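Local coordinates for YfdX protein (Salmonella enterica I, PDB 6A02) that is of unknown molecular function but probably takes part in the bacterium's response to antibiotic stress and in virulence, at residues D57-W61 with N62-K66. Sequence-based numbering, arbitrary orientation. Where two conformers were deposited one is given.
Sequences DSTDW and NLYVK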
ATOM      1  N   ASP A  57      22.046  16.107  17.203  1.00 26.18           N
ATOM      2  CA  ASP A  57      21.956  16.532  18.597  1.00 25.71           C
ATOM      3  C   ASP A  57      21.322  17.908  18.756  1.00 23.76           C
ATOM      4  O   ASP A  57      20.897  18.252  19.864  1.00 27.37           O
ATOM      5  CB  ASP A  57      23.328  16.490  19.279  1.00 28.07           C
ATOM      6  CG  ASP A  57      23.939  15.101  19.281  0.57 31.07           C
ATOM      7  OD1 ASP A  57      25.034  14.934  18.700  0.57 35.19           O
ATOM      8  OD2 ASP A  57      23.330  14.179  19.864  0.57 31.96           O
ATOM      9  N   SER A  58      21.247  18.698  17.686  1.00 20.22           N
ATOM     10  CA  SER A  58      20.588  19.995  17.750  1.00 20.40           C
ATOM     11  C   SER A  58      19.081  19.894  17.581  1.00 22.59           C
ATOM     12  O   SER A  58      18.374  20.886  17.797  1.00 21.42           O
ATOM     13  CB  SER A  58      21.189  20.964  16.725  1.00 26.56           C
ATOM     14  OG  SER A  58      20.756  20.682  15.405  1.00 25.75           O
ATOM     15  N   THR A  59      18.572  18.718  17.224  1.00 18.78           N
ATOM     16  CA  THR A  59      17.144  18.497  17.110  1.00 18.75           C
ATOM     17  C   THR A  59      16.576  18.056  18.453  1.00 15.37           C
ATOM     18  O   THR A  59      17.149  17.206  19.140  1.00 16.87           O
ATOM     19  CB  THR A  59      16.879  17.424  16.053  1.00 15.75           C
ATOM     20  OG1 THR A  59      17.332  17.910  14.785  1.00 18.43           O
ATOM     21  CG2 THR A  59      15.382  17.101  15.969  1.00 16.66           C
ATOM     22  N   ASP A  60      15.445  18.646  18.821  1.00 12.74           N
ATOM     23  CA  ASP A  60      14.716  18.261  20.026  1.00 11.66           C
ATOM     24  C   ASP A  60      13.711  17.193  19.616  1.00 12.95           C
ATOM     25  O   ASP A  60      12.595  17.489  19.182  1.00 14.32           O
ATOM     26  CB  ASP A  60      14.031  19.480  20.627  1.00 15.06           C
ATOM     27  CG  ASP A  60      13.218  19.148  21.858  1.00 14.57           C
ATOM     28  OD1 ASP A  60      13.208  17.980  22.302  1.00 13.05           O
ATOM     29  OD2 ASP A  60      12.564  20.068  22.381  1.00 14.30           O
ATOM     30  N   TRP A  61      14.109  15.933  19.779  1.00 11.48           N
ATOM     31  CA  TRP A  61      13.284  14.829  19.297  1.00 11.39           C
ATOM     32  C   TRP A  61      11.976  14.686  20.065  1.00 13.32           C
ATOM     33  O   TRP A  61      11.021  14.108  19.533  1.00 12.55           O
ATOM     34  CB  TRP A  61      14.112  13.539  19.278  1.00 13.41           C
ATOM     35  CG  TRP A  61      15.202  13.641  18.262  1.00 15.18           C
ATOM     36  CD1 TRP A  61      16.524  13.910  18.486  1.00 14.47           C
ATOM     37  CD2 TRP A  61      15.051  13.534  16.843  1.00 15.12           C
ATOM     38  NE1 TRP A  61      17.207  13.967  17.293  1.00 15.88           N
ATOM     39  CE2 TRP A  61      16.325  13.731  16.268  1.00 16.05           C
ATOM     40  CE3 TRP A  61      13.961  13.278  16.001  1.00 13.64           C
ATOM     41  CZ2 TRP A  61      16.535  13.687  14.889  1.00 16.54           C
ATOM     42  CZ3 TRP A  61      14.176  13.234  14.631  1.00 13.36           C
ATOM     43  CH2 TRP A  61      15.447  13.432  14.091  1.00 14.11           C
ATOM     44  N   ASN A  62      11.894  15.220  21.288  1.00 12.56           N
ATOM     45  CA  ASN A  62      10.640  15.184  22.034  1.00 13.35           C
ATOM     46  C   ASN A  62       9.504  15.846  21.268  1.00 10.95           C
ATOM     47  O   ASN A  62       8.338  15.472  21.448  1.00 13.39           O
ATOM     48  CB  ASN A  62      10.792  15.912  23.377  1.00 14.48           C
ATOM     49  CG  ASN A  62      11.859  15.311  24.265  1.00 18.22           C
ATOM     50  OD1 ASN A  62      11.684  14.220  24.809  1.00 20.53           O
ATOM     51  ND2 ASN A  62      12.963  16.031  24.438  1.00 17.27           N
ATOM     52  N   LEU A  63       9.819  16.828  20.418  1.00 11.69           N
ATOM     53  CA  LEU A  63       8.781  17.583  19.721  1.00 13.56           C
ATOM     54  C   LEU A  63       7.949  16.714  18.788  1.00 13.40           C
ATOM     55  O   LEU A  63       6.808  17.075  18.473  1.00 12.96           O
ATOM     56  CB  LEU A  63       9.409  18.710  18.901  1.00 13.77           C
ATOM     57  CG  LEU A  63      10.181  19.765  19.702  1.00 15.42           C
ATOM     58  CD1 LEU A  63      10.767  20.804  18.764  1.00 19.27           C
ATOM     59  CD2 LEU A  63       9.257  20.403  20.716  1.00 18.59           C
ATOM     60  N   TYR A  64       8.486  15.578  18.342  1.00 10.88           N
ATOM     61  CA  TYR A  64       7.845  14.772  17.308  1.00 11.48           C
ATOM     62  C   TYR A  64       7.191  13.514  17.851  1.00 11.96           C
ATOM     63  O   TYR A  64       6.593  12.759  17.079  1.00 11.06           O
ATOM     64  CB  TYR A  64       8.867  14.403  16.232  1.00 11.12           C
ATOM     65  CG  TYR A  64       9.714  15.574  15.814  1.00 10.69           C
ATOM     66  CD1 TYR A  64       9.189  16.590  15.029  1.00 10.76           C
ATOM     67  CD2 TYR A  64      11.037  15.674  16.221  1.00 13.51           C
ATOM     68  CE1 TYR A  64       9.972  17.678  14.654  1.00 13.64           C
ATOM     69  CE2 TYR A  64      11.826  16.747  15.850  1.00 15.66           C
ATOM     70  CZ  TYR A  64      11.289  17.741  15.071  1.00 16.41           C
ATOM     71  OH  TYR A  64      12.073  18.813  14.701  1.00 20.49           O
ATOM     72  N   VAL A  65       7.270  13.285  19.159  1.00 11.56           N
ATOM     73  CA  VAL A  65       6.816  12.032  19.743  1.00 13.07           C
ATOM     74  C   VAL A  65       5.294  11.978  19.776  1.00 15.51           C
ATOM     75  O   VAL A  65       4.618  12.946  20.152  1.00 14.63           O
ATOM     76  CB  VAL A  65       7.428  11.878  21.146  1.00 13.12           C
ATOM     77  CG1 VAL A  65       6.763  10.754  21.906  1.00 15.30           C
ATOM     78  CG2 VAL A  65       8.924  11.644  21.038  1.00 14.47           C
ATOM     79  N   LYS A  66       4.741  10.838  19.367  1.00 13.33           N
ATOM     80  CA  LYS A  66       3.321  10.545  19.542  1.00 16.08           C
ATOM     81  C   LYS A  66       3.208   9.786  20.857  1.00 20.70           C
ATOM     82  O   LYS A  66       3.459   8.583  20.913  1.00 20.48           O
ATOM     83  CB  LYS A  66       2.810   9.713  18.372  1.00 17.70           C
ATOM     84  CG  LYS A  66       1.326   9.404  18.435  1.00 22.24           C
ATOM     85  CD  LYS A  66       0.722   9.430  17.045  1.00 24.10           C
ATOM     86  CE  LYS A  66      -0.772   9.161  17.070  1.00 29.28           C
ATOM     87  NZ  LYS A  66      -1.507  10.113  17.933  1.00 34.21           N
TER
HETATM   88  O   HOH W   1      13.884  20.584  16.844  1.00 25.13           O
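Tyr-64 folds back over Thr-59 and Trp-61, the residues that precede it in and just before a short 3-10 segment. CB lies 4.0 Å from the carbonyl O of Trp-61. Beyond it, CG is swung beside the backbone N (chi1 -45°), which turns one side of the ring back toward residues 59-61. CD2 on that side meets CE3 of Trp-61 at 3.8 Å, the two aromatic planes inclined at 61° in an oblique pair. Next along, CE2 packs against the CG2 methyl of Thr-59, which reaches the tyrosine at its edge and at the same time sits over one face of the Trp-61 ring. A branched threonine suits this place: its methyl fills the angle between two aromatic rings, while OG1 bonds to Gln-20. At the tip, Tyr-64 OH weakly shares a water with the backbone N of Asp-60.

The segment itself is held by Leu-63 N to Asp-60 O at 3.1 Å and by Tyr-64 N to Trp-61 O at 3.2 Å, the i to i+3 spacing of a 3-10 helix. Asp-60 adds its carboxylate: OD1 accepts Asn-62 ND2 at 2.9 Å, nearly along its C-O axis, and more weakly Asn-62 N. Aspartate suits this start, where the first N-H groups have no earlier carbonyl of the segment to bond to. OD2 instead rests near CG of Leu-63.

The segment lies in the loop between helix 40-54 and the weakly bonded strand at about 65-66. Trp-61 and Tyr-64 both lean on Ile-79 of strand 77-89, Arg-140 of helix 136-151 makes a cation-pi contact with the indole, and backbone bonds from Tyr-64 to Arg-80 and from Lys-66 to Tyr-78 lead the chain alongside strand 77-89, the edge of the sheet within this chain.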